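Local coordinates for uncharacterized protein (Bacteroides vulgatus, PDB 4R8O) that is of unknown function but belongs to the DUF3836 family and folds into a single-layer antiparallel beta sheet, probably evolved from beta-hairpin repeats, at residues D6-G17 against E22-Y35. Residues are numbered along the deposited sequence; the frame is centred on the assembly and turned at random.
Sequences DNLIYNAEEVNG and ETIFKMEGTMLTNY
Tyr10 and Ile24 face each other as a non-hydrogen-bonded pair of the antiparallel hairpin, their side chains pointing the same way, with Ile24 CG1 3.7 Å from ring carbon CD2 of Tyr10. OE1 of Glu22, at the end of its extended chain, lies at the edge of the same ring, near its plane, and the carboxylate is turned 56° against it. CG2 of Ile24 meets Leu8 CB at 3.8 Å, while CD2 of Leu8 reaches across to CD2 of Tyr35 on the third strand, 4.0 Å away.

The other surface of the sheet carries Ile9, Asn11, Thr23 and Phe25. Selenomethionine Met27 has CG anti to its backbone N (chi1 -157°) and bends at chi3, which lays CE 3.4 Å from Ile9 CG1, the two side chains crossing at about a right angle. Phe25 turns its ring edge to Asn11 CB and to the carbonyl O of Ile9; Thr23 CG2 and Leu32 CD1 cover its opposite faces.

Within these two segments, two reciprocal backbone pairs join the strands: Ile9 with Phe25, including Phe25 N to Ile9 O at 2.9 Å, and Asn11 with Thr23; Glu13 bonds onward to Val20 and Ser21. Strand 8-15 is one of the sheet's two outermost strands. With apolar groups on both faces of one layer, stability here probably rests on backbone bonding and packing between neighbouring strands.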
loop_
_atom_site.group_PDB
_atom_site.type_symbol
_atom_site.label_atom_id
_atom_site.label_comp_id
_atom_site.label_asym_id
_atom_site.label_seq_id
_atom_site.Cartn_x
_atom_site.Cartn_y
_atom_site.Cartn_z
ATOM N N ASP A 6 -4.089 15.859 5.917
ATOM C CA ASP A 6 -4.021 17.351 5.702
ATOM C C ASP A 6 -2.682 17.951 6.066
ATOM O O ASP A 6 -2.217 18.881 5.409
ATOM C CB ASP A 6 -5.118 18.090 6.481
ATOM N N ASN A 7 -2.058 17.403 7.102
ATOM C CA ASN A 7 -0.686 17.704 7.414
ATOM C C ASN A 7 0.231 16.874 6.510
ATOM O O ASN A 7 1.417 16.720 6.824
ATOM C CB ASN A 7 -0.447 17.403 8.906
ATOM C CG ASN A 7 0.917 17.845 9.395
ATOM O OD1 ASN A 7 1.550 18.720 8.804
ATOM N ND2 ASN A 7 1.390 17.222 10.471
ATOM N N LEU A 8 -0.292 16.318 5.395
ATOM C CA LEU A 8 0.487 15.351 4.592
ATOM C C LEU A 8 0.860 15.770 3.181
ATOM O O LEU A 8 0.064 16.382 2.472
ATOM C CB LEU A 8 -0.245 14.033 4.430
ATOM C CG LEU A 8 -0.717 13.355 5.701
ATOM C CD1 LEU A 8 -1.646 12.224 5.305
ATOM C CD2 LEU A 8 0.475 12.858 6.517
ATOM N N ILE A 9 2.038 15.312 2.742
ATOM C CA ILE A 9 2.605 15.660 1.453
ATOM C C ILE A 9 2.912 14.421 0.612
ATOM O O ILE A 9 3.533 13.462 1.080
ATOM C CB ILE A 9 3.872 16.488 1.654
ATOM C CG1 ILE A 9 3.540 17.798 2.425
ATOM C CG2 ILE A 9 4.479 16.821 0.329
ATOM C CD1 ILE A 9 3.822 17.729 3.914
ATOM N N TYR A 10 2.539 14.486 -0.662
ATOM C CA TYR A 10 2.535 13.339 -1.533
ATOM C C TYR A 10 3.524 13.468 -2.678
ATOM O O TYR A 10 3.614 14.518 -3.316
ATOM C CB TYR A 10 1.128 13.151 -2.089
ATOM C CG TYR A 10 0.098 12.956 -0.977
ATOM C CD1 TYR A 10 -0.504 14.060 -0.356
ATOM C CD2 TYR A 10 -0.254 11.676 -0.514
ATOM C CE1 TYR A 10 -1.427 13.900 0.675
ATOM C CE2 TYR A 10 -1.194 11.500 0.514
ATOM C CZ TYR A 10 -1.787 12.620 1.111
ATOM O OH TYR A 10 -2.724 12.491 2.156
ATOM N N ASN A 11 4.250 12.386 -2.960
ATOM C CA ASN A 11 4.994 12.262 -4.206
ATOM C C ASN A 11 4.816 10.890 -4.841
ATOM O O ASN A 11 5.126 9.866 -4.209
ATOM C CB ASN A 11 6.463 12.470 -3.997
ATOM C CG ASN A 11 7.229 12.353 -5.296
ATOM O OD1 ASN A 11 7.202 13.264 -6.148
ATOM N ND2 ASN A 11 7.895 11.225 -5.477
ATOM N N ALA A 12 4.419 10.905 -6.114
ATOM C CA ALA A 12 4.083 9.721 -6.878
ATOM C C ALA A 12 5.149 9.407 -7.910
ATOM O O ALA A 12 5.677 10.312 -8.589
ATOM C CB ALA A 12 2.766 9.926 -7.603
ATOM N N GLU A 13 5.422 8.109 -8.052
ATOM C CA GLU A 13 6.290 7.609 -9.076
ATOM C C GLU A 13 5.402 6.967 -10.115
ATOM O O GLU A 13 4.651 6.015 -9.807
ATOM C CB GLU A 13 7.227 6.550 -8.513
ATOM C CG GLU A 13 7.954 5.791 -9.612
ATOM C CD GLU A 13 8.818 4.662 -9.110
ATOM O OE1 GLU A 13 9.003 4.506 -7.865
ATOM O OE2 GLU A 13 9.268 3.895 -10.003
ATOM N N GLU A 14 5.589 7.386 -11.355
ATOM C CA GLU A 14 4.787 6.915 -12.481
ATOM C C GLU A 14 5.682 6.077 -13.401
ATOM O O GLU A 14 6.866 6.370 -13.540
ATOM C CB GLU A 14 4.172 8.093 -13.217
ATOM C CG GLU A 14 3.261 7.690 -14.376
ATOM C CD GLU A 14 2.144 8.695 -14.682
ATOM O OE1 GLU A 14 1.464 9.178 -13.747
ATOM O OE2 GLU A 14 1.927 8.986 -15.880
ATOM N N VAL A 15 5.127 5.012 -13.973
ATOM C CA VAL A 15 5.811 4.167 -14.979
ATOM C C VAL A 15 4.722 3.780 -15.969
ATOM O O VAL A 15 3.711 3.221 -15.556
ATOM C CB VAL A 15 6.462 2.884 -14.371
ATOM C CG1 VAL A 15 6.915 1.901 -15.444
ATOM C CG2 VAL A 15 7.630 3.254 -13.471
ATOM N N ASN A 16 4.930 4.093 -17.251
ATOM C CA ASN A 16 3.964 3.816 -18.324
ATOM C C ASN A 16 2.524 4.286 -18.037
ATOM O O ASN A 16 1.560 3.582 -18.358
ATOM C CB ASN A 16 3.976 2.318 -18.684
ATOM C CG ASN A 16 5.332 1.827 -19.175
ATOM O OD1 ASN A 16 6.141 2.584 -19.734
ATOM N ND2 ASN A 16 5.577 0.532 -18.991
ATOM N N GLY A 17 2.381 5.456 -17.404
ATOM C CA GLY A 17 1.062 6.035 -17.165
ATOM C C GLY A 17 0.425 5.645 -15.854
ATOM O O GLY A 17 -0.580 6.252 -15.476
ATOM N N GLU A 22 3.891 5.510 -4.301
ATOM C CA GLU A 22 3.640 6.842 -3.790
ATOM C C GLU A 22 4.180 6.966 -2.372
ATOM O O GLU A 22 4.013 6.075 -1.560
ATOM C CB GLU A 22 2.168 7.092 -3.810
ATOM C CG GLU A 22 1.817 8.525 -3.561
ATOM C CD GLU A 22 0.397 8.678 -3.136
ATOM O OE1 GLU A 22 0.042 8.106 -2.088
ATOM O OE2 GLU A 22 -0.357 9.359 -3.845
ATOM N N THR A 23 4.792 8.091 -2.071
ATOM C CA THR A 23 5.401 8.304 -0.775
ATOM C C THR A 23 4.659 9.461 -0.095
ATOM O O THR A 23 4.287 10.444 -0.738
ATOM C CB THR A 23 6.879 8.586 -0.950
ATOM O OG1 THR A 23 7.457 7.566 -1.774
ATOM C CG2 THR A 23 7.586 8.583 0.370
ATOM N N ILE A 24 4.441 9.320 1.207
ATOM C CA ILE A 24 3.723 10.325 1.990
ATOM C C ILE A 24 4.686 10.754 3.072
ATOM O O ILE A 24 5.387 9.915 3.670
ATOM C CB ILE A 24 2.379 9.823 2.561
ATOM C CG1 ILE A 24 1.543 9.171 1.446
ATOM C CG2 ILE A 24 1.575 10.981 3.144
ATOM C CD1 ILE A 24 0.366 8.339 1.934
ATOM N N PHE A 25 4.761 12.063 3.276
ATOM C CA PHE A 25 5.661 12.629 4.248
ATOM C C PHE A 25 4.889 13.544 5.182
ATOM O O PHE A 25 3.795 13.998 4.857
ATOM C CB PHE A 25 6.702 13.528 3.596
ATOM C CG PHE A 25 7.412 12.956 2.405
ATOM C CD1 PHE A 25 6.902 13.145 1.114
ATOM C CD2 PHE A 25 8.683 12.372 2.536
ATOM C CE1 PHE A 25 7.590 12.675 -0.013
ATOM C CE2 PHE A 25 9.387 11.926 1.391
ATOM C CZ PHE A 25 8.826 12.051 0.122
ATOM N N LYS A 26 5.517 13.846 6.315
ATOM C CA LYS A 26 5.145 14.975 7.162
ATOM C C LYS A 26 6.222 16.049 6.947
ATOM O O LYS A 26 7.362 15.726 6.579
ATOM C CB LYS A 26 5.106 14.544 8.618
ATOM C CG LYS A 26 4.044 13.486 8.925
ATOM C CD LYS A 26 4.105 13.037 10.380
ATOM C CE LYS A 26 2.902 12.194 10.785
ATOM N NZ LYS A 26 3.024 11.775 12.209
HETATM N N MSE A 27 5.874 17.316 7.173
HETATM C CA MSE A 27 6.821 18.410 6.987
HETATM C C MSE A 27 6.883 19.387 8.113
HETATM O O MSE A 27 5.942 20.137 8.343
HETATM C CB MSE A 27 6.469 19.135 5.721
HETATM C CG MSE A 27 7.680 19.877 5.183
HETATM SE SE MSE A 27 6.977 21.166 3.893
HETATM C CE MSE A 27 6.052 19.999 2.688
ATOM N N GLU A 28 8.019 19.389 8.810
ATOM C CA GLU A 28 8.349 20.424 9.791
ATOM C C GLU A 28 9.043 21.575 9.071
ATOM O O GLU A 28 10.268 21.594 8.939
ATOM C CB GLU A 28 9.243 19.850 10.896
ATOM C CG GLU A 28 9.465 20.783 12.075
ATOM C CD GLU A 28 8.197 21.083 12.867
ATOM O OE1 GLU A 28 7.222 20.302 12.793
ATOM O OE2 GLU A 28 8.177 22.116 13.570
ATOM N N GLY A 29 8.253 22.528 8.579
ATOM C CA GLY A 29 8.783 23.734 7.923
ATOM C C GLY A 29 9.118 23.529 6.448
ATOM O O GLY A 29 8.252 23.692 5.596
ATOM N N THR A 30 10.381 23.208 6.153
ATOM C CA THR A 30 10.837 22.830 4.793
ATOM C C THR A 30 11.416 21.401 4.692
ATOM O O THR A 30 11.562 20.859 3.585
ATOM C CB THR A 30 11.856 23.869 4.256
ATOM O OG1 THR A 30 12.095 23.665 2.855
ATOM C CG2 THR A 30 13.198 23.811 5.014
HETATM N N MSE A 31 11.734 20.808 5.837
HETATM C CA MSE A 31 12.286 19.490 5.866
HETATM C C MSE A 31 11.158 18.476 5.911
HETATM O O MSE A 31 10.282 18.511 6.800
HETATM C CB MSE A 31 13.207 19.352 7.063
HETATM C CG MSE A 31 14.132 18.168 6.843
HETATM SE SE MSE A 31 14.716 17.477 8.597
HETATM C CE MSE A 31 15.454 15.767 7.946
ATOM N N LEU A 32 11.212 17.555 4.949
ATOM C CA LEU A 32 10.281 16.432 4.832
ATOM C C LEU A 32 10.775 15.258 5.626
ATOM O O LEU A 32 11.966 14.959 5.647
ATOM C CB LEU A 32 10.185 15.940 3.388
ATOM C CG LEU A 32 9.565 16.824 2.328
ATOM C CD1 LEU A 32 9.787 16.234 0.943
ATOM C CD2 LEU A 32 8.081 16.997 2.593
ATOM N N THR A 33 9.846 14.532 6.207
ATOM C CA THR A 33 10.208 13.345 6.942
ATOM C C THR A 33 9.277 12.236 6.508
ATOM O O THR A 33 8.055 12.397 6.446
ATOM C CB THR A 33 10.253 13.606 8.451
ATOM O OG1 THR A 33 10.420 12.368 9.138
ATOM C CG2 THR A 33 9.000 14.323 8.947
ATOM N N ASN A 34 9.879 11.113 6.159
ATOM C CA ASN A 34 9.145 9.968 5.651
ATOM C C ASN A 34 8.076 9.490 6.604
ATOM O O ASN A 34 8.331 9.414 7.805
ATOM C CB ASN A 34 10.102 8.797 5.397
ATOM C CG ASN A 34 10.910 8.962 4.138
ATOM O OD1 ASN A 34 10.595 9.799 3.296
ATOM N ND2 ASN A 34 11.964 8.149 3.985
ATOM N N TYR A 35 6.916 9.107 6.067
ATOM C CA TYR A 35 5.820 8.616 6.897
ATOM C C TYR A 35 5.189 7.296 6.479
ATOM O O TYR A 35 5.095 6.359 7.287
ATOM C CB TYR A 35 4.757 9.675 6.939
ATOM C CG TYR A 35 3.627 9.330 7.832
ATOM C CD1 TYR A 35 3.848 8.903 9.151
ATOM C CD2 TYR A 35 2.324 9.436 7.382
ATOM C CE1 TYR A 35 2.796 8.593 9.983
ATOM C CE2 TYR A 35 1.262 9.149 8.219
ATOM C CZ TYR A 35 1.503 8.732 9.514
ATOM O OH TYR A 35 0.456 8.430 10.340
#